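Local coordinates for protein 4-oxalmesaconate hydratase (PDB 5CGZ) that catalyses the zinc-dependent hydration of oxalomesaconic acid enol to 4-carboxy-4-hydroxy-2-oxoadipic acid, the third step of gallate degradation, at residues C36-E41 and I83-M88; L111-K116 and Y155-H160; D93-L98 and M127-E132. All blocks are in the same frame, centred on the assembly; numbering follows the deposited sequence.

Contact 1: C36-E41 and I83-M88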
loop_
_atom_site.group_PDB
_atom_site.type_symbol
_atom_site.label_atom_id
_atom_site.label_comp_id
_atom_site.label_asym_id
_atom_site.label_seq_id
_atom_site.Cartn_x
_atom_site.Cartn_y
_atom_site.Cartn_z
ATOM N N CYS A 36 -27.940 11.145 -11.550
ATOM C CA CYS A 36 -27.476 12.087 -10.532
ATOM C C CYS A 36 -28.176 11.791 -9.218
ATOM O O CYS A 36 -29.381 12.008 -9.096
ATOM C CB CYS A 36 -27.751 13.528 -10.944
ATOM S SG CYS A 36 -26.952 14.042 -12.465
ATOM N N LEU A 37 -27.433 11.301 -8.234
ATOM C CA LEU A 37 -28.055 10.866 -6.989
ATOM C C LEU A 37 -28.627 12.056 -6.219
ATOM O O LEU A 37 -29.662 11.940 -5.558
ATOM C CB LEU A 37 -27.055 10.090 -6.125
ATOM C CG LEU A 37 -26.556 8.766 -6.724
ATOM C CD1 LEU A 37 -25.411 8.185 -5.900
ATOM C CD2 LEU A 37 -27.690 7.757 -6.850
ATOM N N SER A 38 -27.951 13.197 -6.315
ATOM C CA SER A 38 -28.411 14.426 -5.671
ATOM C C SER A 38 -28.057 15.596 -6.573
ATOM O O SER A 38 -27.483 15.397 -7.637
ATOM C CB SER A 38 -27.780 14.597 -4.283
ATOM O OG SER A 38 -26.442 15.058 -4.395
ATOM N N PHE A 39 -28.382 16.814 -6.156
ATOM C CA PHE A 39 -28.079 17.982 -6.977
ATOM C C PHE A 39 -26.863 18.760 -6.479
ATOM O O PHE A 39 -26.492 19.773 -7.079
ATOM C CB PHE A 39 -29.288 18.926 -7.031
ATOM C CG PHE A 39 -30.505 18.327 -7.692
ATOM C CD1 PHE A 39 -30.651 18.361 -9.073
ATOM C CD2 PHE A 39 -31.508 17.752 -6.930
ATOM C CE1 PHE A 39 -31.770 17.822 -9.682
ATOM C CE2 PHE A 39 -32.636 17.208 -7.529
ATOM C CZ PHE A 39 -32.771 17.245 -8.905
ATOM N N GLY A 40 -26.254 18.305 -5.383
ATOM C CA GLY A 40 -25.185 19.069 -4.743
ATOM C C GLY A 40 -25.741 20.375 -4.197
ATOM O O GLY A 40 -25.036 21.386 -4.098
ATOM N N GLU A 41 -27.017 20.340 -3.825
ATOM C CA GLU A 41 -27.750 21.543 -3.442
ATOM C C GLU A 41 -27.189 22.214 -2.175
ATOM O O GLU A 41 -27.211 23.434 -2.054
ATOM C CB GLU A 41 -29.246 21.220 -3.268
ATOM C CG GLU A 41 -29.600 20.147 -2.217
ATOM C CD GLU A 41 -29.616 18.719 -2.777
ATOM O OE1 GLU A 41 -28.999 18.470 -3.839
ATOM O OE2 GLU A 41 -30.245 17.837 -2.150
ATOM N N ILE A 83 -31.760 12.351 -3.578
ATOM C CA ILE A 83 -31.713 11.803 -2.221
ATOM C C ILE A 83 -31.006 12.719 -1.217
ATOM O O ILE A 83 -30.927 12.391 -0.032
ATOM C CB ILE A 83 -31.028 10.415 -2.175
ATOM C CG1 ILE A 83 -29.546 10.522 -2.572
ATOM C CG2 ILE A 83 -31.785 9.407 -3.056
ATOM C CD1 ILE A 83 -28.791 9.181 -2.480
ATOM N N GLY A 84 -30.501 13.859 -1.680
ATOM C CA GLY A 84 -29.893 14.835 -0.783
ATOM C C GLY A 84 -28.385 14.695 -0.618
ATOM O O GLY A 84 -27.861 13.580 -0.551
ATOM N N ASP A 85 -27.689 15.829 -0.550
ATOM C CA ASP A 85 -26.237 15.836 -0.363
ATOM C C ASP A 85 -25.852 16.435 0.989
ATOM O O ASP A 85 -26.669 17.089 1.635
ATOM C CB ASP A 85 -25.556 16.624 -1.480
ATOM C CG ASP A 85 -25.837 18.121 -1.384
ATOM O OD1 ASP A 85 -26.981 18.487 -1.040
ATOM O OD2 ASP A 85 -24.912 18.925 -1.637
ATOM N N TYR A 86 -24.608 16.208 1.406
ATOM C CA TYR A 86 -24.043 16.841 2.604
ATOM C C TYR A 86 -24.961 16.829 3.812
ATOM O O TYR A 86 -25.347 17.891 4.288
ATOM C CB TYR A 86 -23.668 18.294 2.315
ATOM C CG TYR A 86 -22.384 18.484 1.540
ATOM C CD1 TYR A 86 -22.287 18.084 0.213
ATOM C CD2 TYR A 86 -21.279 19.093 2.126
ATOM C CE1 TYR A 86 -21.126 18.269 -0.510
ATOM C CE2 TYR A 86 -20.098 19.286 1.406
ATOM C CZ TYR A 86 -20.031 18.869 0.093
ATOM O OH TYR A 86 -18.875 19.058 -0.635
ATOM N N PRO A 87 -25.286 15.639 4.336
ATOM C CA PRO A 87 -24.762 14.345 3.898
ATOM C C PRO A 87 -25.684 13.611 2.944
ATOM O O PRO A 87 -26.910 13.637 3.101
ATOM C CB PRO A 87 -24.661 13.563 5.209
ATOM C CG PRO A 87 -25.907 14.035 5.954
ATOM C CD PRO A 87 -26.067 15.514 5.581
ATOM N N MET A 88 -25.089 12.930 1.973
ATOM C CA MET A 88 -25.812 11.946 1.191
ATOM C C MET A 88 -25.900 10.643 1.988
ATOM O O MET A 88 -24.901 10.164 2.527
ATOM C CB MET A 88 -25.123 11.722 -0.156
ATOM C CG MET A 88 -25.933 10.900 -1.137
ATOM S SD MET A 88 -25.247 10.999 -2.813
ATOM C CE MET A 88 -24.147 9.608 -2.769
HETATM O O HOH W 1 -30.805 15.745 -3.869
#
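One direct backbone hydrogen bond joins the loops 36-41 and 83-88: Ile83 N gives its proton to Leu37 O at 2.9 Å, nearly straight (170°). Beyond it a water takes over the bridging, accepting from Gly84 N and donating to Glu41 OE2 at 2.8 Å. Glu41 OE1, the other carboxylate oxygen, accepts from Phe39 N at 2.9 Å, so the side chain folds back over its own loop. It can do so because CG is tucked in over the main chain (chi1 59°) and the chain bends again at chi2. With a glutamine here, one carboxylate oxygen becomes an NH2 that cannot accept, so either Phe39 N or the bridging water would probably lose its acceptor. Glu41 and Asp85 run alongside each other with opposite directions, Glu41 OE1 and Asp85 OD1 only 3.5 Å apart; the like charges are probably eased by the backbone N-H groups of Arg42 and Gly43, which bind OD1 and OD2 of Asp85. Ser38 OG lies against Asp85 CB at 3.4 Å while bonding to Ala9 O. On the apolar side, Leu37 and Met88 lie roughly perpendicular, Leu37 CD1 meeting Met88 CE at 3.7 Å, and Ile83 CD1 packs on Leu37 CB. Ser38 and Asp85 both touch His10, a zinc ligand, so the paired loops form part of the wall beside the metal site. They follow the parallel strands 31-36 and 76-80, and helix 122-138 packs against Leu37, Asp85 and Met88.

Contact 2: L111-K116 and Y155-H160; sequences LSHSLK and YAFEPH
Backbone hydrogen bonds in parallel register hold Leu111 beside Tyr155 and Ser112 beside Ala156. Ser112 N donates to Tyr155 O at 2.9 Å, and Phe157 N donates to Ser112 O at 2.8 Å; CA-H...O contacts from Leu111 to Tyr155 O and from Ala156 to Ser112 O accompany them. Where the strands part, a water accepts from Ser114 N and donates to Phe157 O, extending the link without a direct bond.

The aromatic contacts centre on Phe157. A chi1 of 42° turns its ring back over strand 110-112 and sets one face above Ser112 O, 3.1 Å from the ring plane. The ring's edge then points at the face of His113 in a T-shaped pair, planes 81° apart, with Phe157 CE1 3.5 Å from His113 ND1. These strands lie at the middle of the Rossmann-like sheet, and the loop after strand 110-112 brings His113 to the zinc site: its ring stacks on the zinc ligand His123, touches Asp13, and is anchored through NE2 by Ala9 N.

The apolar pairs are Leu111 CD2 with Tyr155 CD1 at 3.8 Å and Leu111 CB with Phe157 CD2. Ala156 CB against His113 O and Pro159 CG against Ser114 OG add van der Waals contacts. Among the hydroxyls, Ser114 OG donates to Lys116 O, and Tyr155 OH bonds to Leu239 O of a neighbouring subunit.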
loop_
_atom_site.group_PDB
_atom_site.type_symbol
_atom_site.label_atom_id
_atom_site.label_comp_id
_atom_site.label_asym_id
_atom_site.label_seq_id
_atom_site.Cartn_x
_atom_site.Cartn_y
_atom_site.Cartn_z
ATOM N N LEU A 111 -19.247 4.566 -15.120
ATOM C CA LEU A 111 -18.320 5.567 -14.592
ATOM C C LEU A 111 -18.869 6.130 -13.285
ATOM O O LEU A 111 -20.054 6.469 -13.202
ATOM C CB LEU A 111 -18.111 6.704 -15.597
ATOM C CG LEU A 111 -17.779 6.335 -17.039
ATOM C CD1 LEU A 111 -17.466 7.588 -17.833
ATOM C CD2 LEU A 111 -16.603 5.373 -17.068
ATOM N N SER A 112 -18.028 6.221 -12.259
ATOM C CA SER A 112 -18.442 6.886 -11.027
ATOM C C SER A 112 -17.210 7.434 -10.298
ATOM O O SER A 112 -16.139 7.555 -10.904
ATOM C CB SER A 112 -19.255 5.936 -10.135
ATOM O OG SER A 112 -19.961 6.660 -9.134
ATOM N N HIS A 113 -17.360 7.755 -9.011
ATOM C CA HIS A 113 -16.311 8.457 -8.247
ATOM C C HIS A 113 -15.232 7.536 -7.671
ATOM O O HIS A 113 -15.420 6.328 -7.585
ATOM C CB HIS A 113 -16.936 9.244 -7.086
ATOM C CG HIS A 113 -17.901 10.303 -7.513
ATOM N ND1 HIS A 113 -17.541 11.632 -7.647
ATOM C CD2 HIS A 113 -19.218 10.248 -7.814
ATOM C CE1 HIS A 113 -18.589 12.338 -8.021
ATOM N NE2 HIS A 113 -19.626 11.521 -8.128
ATOM N N SER A 114 -14.116 8.120 -7.241
ATOM C CA SER A 114 -13.080 7.358 -6.547
ATOM C C SER A 114 -13.624 6.830 -5.225
ATOM O O SER A 114 -14.539 7.422 -4.645
ATOM C CB SER A 114 -11.834 8.229 -6.303
ATOM O OG SER A 114 -12.136 9.335 -5.461
ATOM N N LEU A 115 -13.052 5.734 -4.734
ATOM C CA LEU A 115 -13.542 5.102 -3.504
ATOM C C LEU A 115 -13.002 5.770 -2.242
ATOM O O LEU A 115 -13.464 5.488 -1.147
ATOM C CB LEU A 115 -13.200 3.606 -3.493
ATOM C CG LEU A 115 -14.327 2.744 -4.092
ATOM C CD1 LEU A 115 -14.078 1.265 -3.921
ATOM C CD2 LEU A 115 -15.673 3.125 -3.462
ATOM N N LYS A 116 -12.021 6.652 -2.397
ATOM C CA LYS A 116 -11.586 7.492 -1.290
ATOM C C LYS A 116 -11.670 8.945 -1.721
ATOM O O LYS A 116 -11.419 9.272 -2.884
ATOM C CB LYS A 116 -10.163 7.150 -0.844
ATOM C CG LYS A 116 -10.018 5.733 -0.308
ATOM C CD LYS A 116 -8.640 5.518 0.311
ATOM C CE LYS A 116 -8.502 4.125 0.930
ATOM N NZ LYS A 116 -7.247 3.992 1.737
ATOM N N TYR A 155 -15.315 2.144 -13.742
ATOM C CA TYR A 155 -14.170 3.044 -13.652
ATOM C C TYR A 155 -14.461 4.195 -12.717
ATOM O O TYR A 155 -15.578 4.706 -12.694
ATOM C CB TYR A 155 -13.807 3.638 -15.017
ATOM C CG TYR A 155 -13.536 2.656 -16.135
ATOM C CD1 TYR A 155 -14.578 2.175 -16.925
ATOM C CD2 TYR A 155 -12.238 2.249 -16.433
ATOM C CE1 TYR A 155 -14.340 1.292 -17.967
ATOM C CE2 TYR A 155 -11.982 1.365 -17.484
ATOM C CZ TYR A 155 -13.044 0.893 -18.247
ATOM O OH TYR A 155 -12.825 0.025 -19.297
ATOM N N ALA A 156 -13.446 4.632 -11.979
ATOM C CA ALA A 156 -13.540 5.876 -11.229
ATOM C C ALA A 156 -12.968 6.989 -12.088
ATOM O O ALA A 156 -11.813 6.902 -12.524
ATOM C CB ALA A 156 -12.796 5.777 -9.904
ATOM N N PHE A 157 -13.773 8.020 -12.363
ATOM C CA PHE A 157 -13.250 9.169 -13.095
ATOM C C PHE A 157 -12.467 10.065 -12.119
ATOM O O PHE A 157 -12.408 9.781 -10.913
ATOM C CB PHE A 157 -14.367 9.947 -13.832
ATOM C CG PHE A 157 -15.637 10.143 -13.037
ATOM C CD1 PHE A 157 -15.606 10.627 -11.734
ATOM C CD2 PHE A 157 -16.880 9.882 -13.622
ATOM C CE1 PHE A 157 -16.797 10.825 -11.015
ATOM C CE2 PHE A 157 -18.058 10.078 -12.922
ATOM C CZ PHE A 157 -18.021 10.547 -11.614
ATOM N N GLU A 158 -11.845 11.123 -12.638
ATOM C CA GLU A 158 -10.827 11.855 -11.882
ATOM C C GLU A 158 -11.399 12.747 -10.776
ATOM O O GLU A 158 -12.231 13.614 -11.035
ATOM C CB GLU A 158 -9.974 12.707 -12.823
ATOM C CG GLU A 158 -8.853 13.465 -12.074
ATOM C CD GLU A 158 -7.749 13.980 -12.993
ATOM O OE1 GLU A 158 -7.695 13.579 -14.182
ATOM O OE2 GLU A 158 -6.925 14.786 -12.521
ATOM N N PRO A 159 -10.952 12.535 -9.527
ATOM C CA PRO A 159 -11.382 13.458 -8.465
ATOM C C PRO A 159 -10.596 14.766 -8.510
ATOM O O PRO A 159 -9.576 14.869 -9.208
ATOM C CB PRO A 159 -11.111 12.681 -7.176
ATOM C CG PRO A 159 -10.119 11.635 -7.528
ATOM C CD PRO A 159 -10.162 11.404 -9.019
ATOM N N HIS A 160 -11.086 15.764 -7.787
ATOM C CA HIS A 160 -10.494 17.095 -7.817
ATOM C C HIS A 160 -9.034 17.057 -7.367
ATOM O O HIS A 160 -8.173 17.728 -7.954
ATOM C CB HIS A 160 -11.299 18.050 -6.934
ATOM C CG HIS A 160 -10.979 19.493 -7.162
ATOM N ND1 HIS A 160 -11.270 20.141 -8.345
ATOM C CD2 HIS A 160 -10.392 20.418 -6.361
ATOM C CE1 HIS A 160 -10.890 21.403 -8.259
ATOM N NE2 HIS A 160 -10.353 21.597 -7.066
HETATM O O HOH W 2 -13.727 10.524 -8.667
#

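Contact 3: D93-L98 and M127-E132; sequences DTLFRL and MHLAQE
Leu95 reaches across to Glu132 with both of its methyl groups. From CB the chain runs to CG, and a chi1 of -178° swings the branch toward Glu132, where both methyls find contacts. Leu95 CD1 touches Glu132 CB at 3.8 Å and sits 4.1 Å from Leu129 O, while Leu95 CD2 lies against the carboxylate carbon, Glu132 CD, at 3.9 Å. The two methyls thus lie along the extended glutamate, CD1 near its base and CD2 near its carboxylate, whose OE1 forms a salt bridge with Arg89 of a neighbouring subunit; Pro87 of that subunit also packs on Leu95 and Glu132.

One turn on, Leu98 CD2 presses on the backbone, 3.6 Å from Leu129 O and 3.7 Å from Ala130 N. Thr94 CG2 makes a looser contact with Leu129 CD1. No hydrogen bond spans the two segments, so apolar packing carries the contact.

The axes approach to 9.3 Å and cross at -59°. Helix 92-105 is the crossover between the parallel strands 76-80 and 110-112, a beta-alpha-beta unit of the Rossmann-like fold, and packs beside helix 122-138, which follows strand 110-112.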
loop_
_atom_site.group_PDB
_atom_site.type_symbol
_atom_site.label_atom_id
_atom_site.label_comp_id
_atom_site.label_asym_id
_atom_site.label_seq_id
_atom_site.Cartn_x
_atom_site.Cartn_y
_atom_site.Cartn_z
ATOM N N ASP A 93 -33.594 0.748 -0.409
ATOM C CA ASP A 93 -34.435 1.230 -1.497
ATOM C C ASP A 93 -33.681 2.027 -2.556
ATOM O O ASP A 93 -33.967 1.907 -3.753
ATOM C CB ASP A 93 -35.574 2.063 -0.939
ATOM C CG ASP A 93 -36.897 1.374 -1.114
ATOM O OD1 ASP A 93 -37.183 0.430 -0.335
ATOM O OD2 ASP A 93 -37.625 1.749 -2.061
ATOM N N THR A 94 -32.733 2.853 -2.121
ATOM C CA THR A 94 -31.847 3.546 -3.059
ATOM C C THR A 94 -31.115 2.522 -3.903
ATOM O O THR A 94 -31.046 2.628 -5.128
ATOM C CB THR A 94 -30.798 4.408 -2.339
ATOM O OG1 THR A 94 -31.415 5.111 -1.259
ATOM C CG2 THR A 94 -30.159 5.395 -3.315
ATOM N N LEU A 95 -30.581 1.517 -3.219
ATOM C CA LEU A 95 -29.830 0.444 -3.863
ATOM C C LEU A 95 -30.659 -0.273 -4.926
ATOM O O LEU A 95 -30.198 -0.475 -6.053
ATOM C CB LEU A 95 -29.339 -0.549 -2.806
ATOM C CG LEU A 95 -28.501 -1.707 -3.337
ATOM C CD1 LEU A 95 -27.164 -1.199 -3.863
ATOM C CD2 LEU A 95 -28.293 -2.746 -2.249
ATOM N N PHE A 96 -31.890 -0.649 -4.577
ATOM C CA PHE A 96 -32.770 -1.333 -5.530
ATOM C C PHE A 96 -33.181 -0.407 -6.693
ATOM O O PHE A 96 -33.285 -0.845 -7.844
ATOM C CB PHE A 96 -34.006 -1.884 -4.810
ATOM C CG PHE A 96 -33.699 -3.012 -3.850
ATOM C CD1 PHE A 96 -32.782 -4.003 -4.185
ATOM C CD2 PHE A 96 -34.321 -3.078 -2.612
ATOM C CE1 PHE A 96 -32.505 -5.037 -3.311
ATOM C CE2 PHE A 96 -34.045 -4.118 -1.728
ATOM C CZ PHE A 96 -33.137 -5.095 -2.078
ATOM N N ARG A 97 -33.417 0.866 -6.392
ATOM C CA ARG A 97 -33.675 1.878 -7.422
ATOM C C ARG A 97 -32.559 1.842 -8.466
ATOM O O ARG A 97 -32.803 1.803 -9.670
ATOM C CB ARG A 97 -33.766 3.291 -6.813
ATOM C CG ARG A 97 -35.160 3.756 -6.357
ATOM C CD ARG A 97 -35.522 5.155 -6.930
ATOM N NE ARG A 97 -35.132 6.273 -6.069
ATOM C CZ ARG A 97 -35.237 7.566 -6.397
ATOM N NH1 ARG A 97 -34.855 8.486 -5.528
ATOM N NH2 ARG A 97 -35.714 7.948 -7.583
ATOM N N LEU A 98 -31.317 1.867 -7.986
ATOM C CA LEU A 98 -30.168 1.878 -8.885
ATOM C C LEU A 98 -30.004 0.535 -9.606
ATOM O O LEU A 98 -29.667 0.501 -10.789
ATOM C CB LEU A 98 -28.887 2.238 -8.115
ATOM C CG LEU A 98 -27.663 2.573 -8.974
ATOM C CD1 LEU A 98 -28.022 3.606 -10.053
ATOM C CD2 LEU A 98 -26.522 3.099 -8.095
ATOM N N MET A 127 -20.012 5.773 -5.509
ATOM C CA MET A 127 -19.343 4.657 -6.175
ATOM C C MET A 127 -19.702 3.319 -5.512
ATOM O O MET A 127 -19.862 2.306 -6.201
ATOM C CB MET A 127 -17.823 4.868 -6.202
ATOM C CG MET A 127 -17.032 3.654 -6.715
ATOM S SD MET A 127 -17.474 3.098 -8.382
ATOM C CE MET A 127 -16.160 3.822 -9.384
ATOM N N HIS A 128 -19.846 3.308 -4.187
ATOM C CA HIS A 128 -20.262 2.086 -3.497
ATOM C C HIS A 128 -21.679 1.675 -3.901
ATOM O O HIS A 128 -21.950 0.486 -4.085
ATOM C CB HIS A 128 -20.173 2.258 -1.976
ATOM C CG HIS A 128 -18.811 1.969 -1.431
ATOM N ND1 HIS A 128 -18.143 2.830 -0.587
ATOM C CD2 HIS A 128 -17.980 0.917 -1.631
ATOM C CE1 HIS A 128 -16.963 2.317 -0.284
ATOM N NE2 HIS A 128 -16.839 1.159 -0.905
ATOM N N LEU A 129 -22.570 2.657 -4.052
ATOM C CA LEU A 129 -23.914 2.396 -4.575
ATOM C C LEU A 129 -23.843 1.807 -5.977
ATOM O O LEU A 129 -24.485 0.799 -6.276
ATOM C CB LEU A 129 -24.750 3.677 -4.598
ATOM C CG LEU A 129 -25.393 4.032 -3.263
ATOM C CD1 LEU A 129 -25.958 5.449 -3.305
ATOM C CD2 LEU A 129 -26.484 3.011 -2.934
ATOM N N ALA A 130 -23.052 2.451 -6.833
ATOM C CA ALA A 130 -22.888 2.005 -8.208
ATOM C C ALA A 130 -22.400 0.561 -8.256
ATOM O O ALA A 130 -22.920 -0.249 -9.018
ATOM C CB ALA A 130 -21.916 2.927 -8.959
ATOM N N GLN A 131 -21.407 0.233 -7.433
ATOM C CA GLN A 131 -20.839 -1.109 -7.473
ATOM C C GLN A 131 -21.773 -2.151 -6.878
ATOM O O GLN A 131 -21.948 -3.226 -7.459
ATOM C CB GLN A 131 -19.487 -1.150 -6.759
ATOM C CG GLN A 131 -18.389 -0.487 -7.569
ATOM C CD GLN A 131 -17.009 -0.679 -6.959
ATOM O OE1 GLN A 131 -16.724 -1.706 -6.349
ATOM N NE2 GLN A 131 -16.142 0.307 -7.141
ATOM N N GLU A 132 -22.374 -1.850 -5.730
ATOM C CA GLU A 132 -23.229 -2.848 -5.109
ATOM C C GLU A 132 -24.505 -3.047 -5.943
ATOM O O GLU A 132 -24.960 -4.181 -6.108
ATOM C CB GLU A 132 -23.582 -2.486 -3.656
ATOM C CG GLU A 132 -24.217 -3.701 -2.940
ATOM C CD GLU A 132 -24.501 -3.484 -1.464
ATOM O OE1 GLU A 132 -24.474 -2.323 -1.010
ATOM O OE2 GLU A 132 -24.753 -4.490 -0.757
#

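Overall arrangement
From the N terminus, contact 1 comes first: the loop after strand 31-36 meets the loop after strand 76-80, closing off a span that is largely helical. Contact 3 opens next, on helix 92-105, and closes at helix 122-138. Contact 2 opens between these two helices, at strand 110-112, and closes later at strand 154-157, so contacts 2 and 3 cross along the chain, whereas contact 1 precedes both in series. In space contact 3 touches the other two: Leu37 meets Leu129, and Met127 packs on His113 and Tyr155. Helix 122-138 thereby connects the loops of contact 1 with the central strands of contact 2.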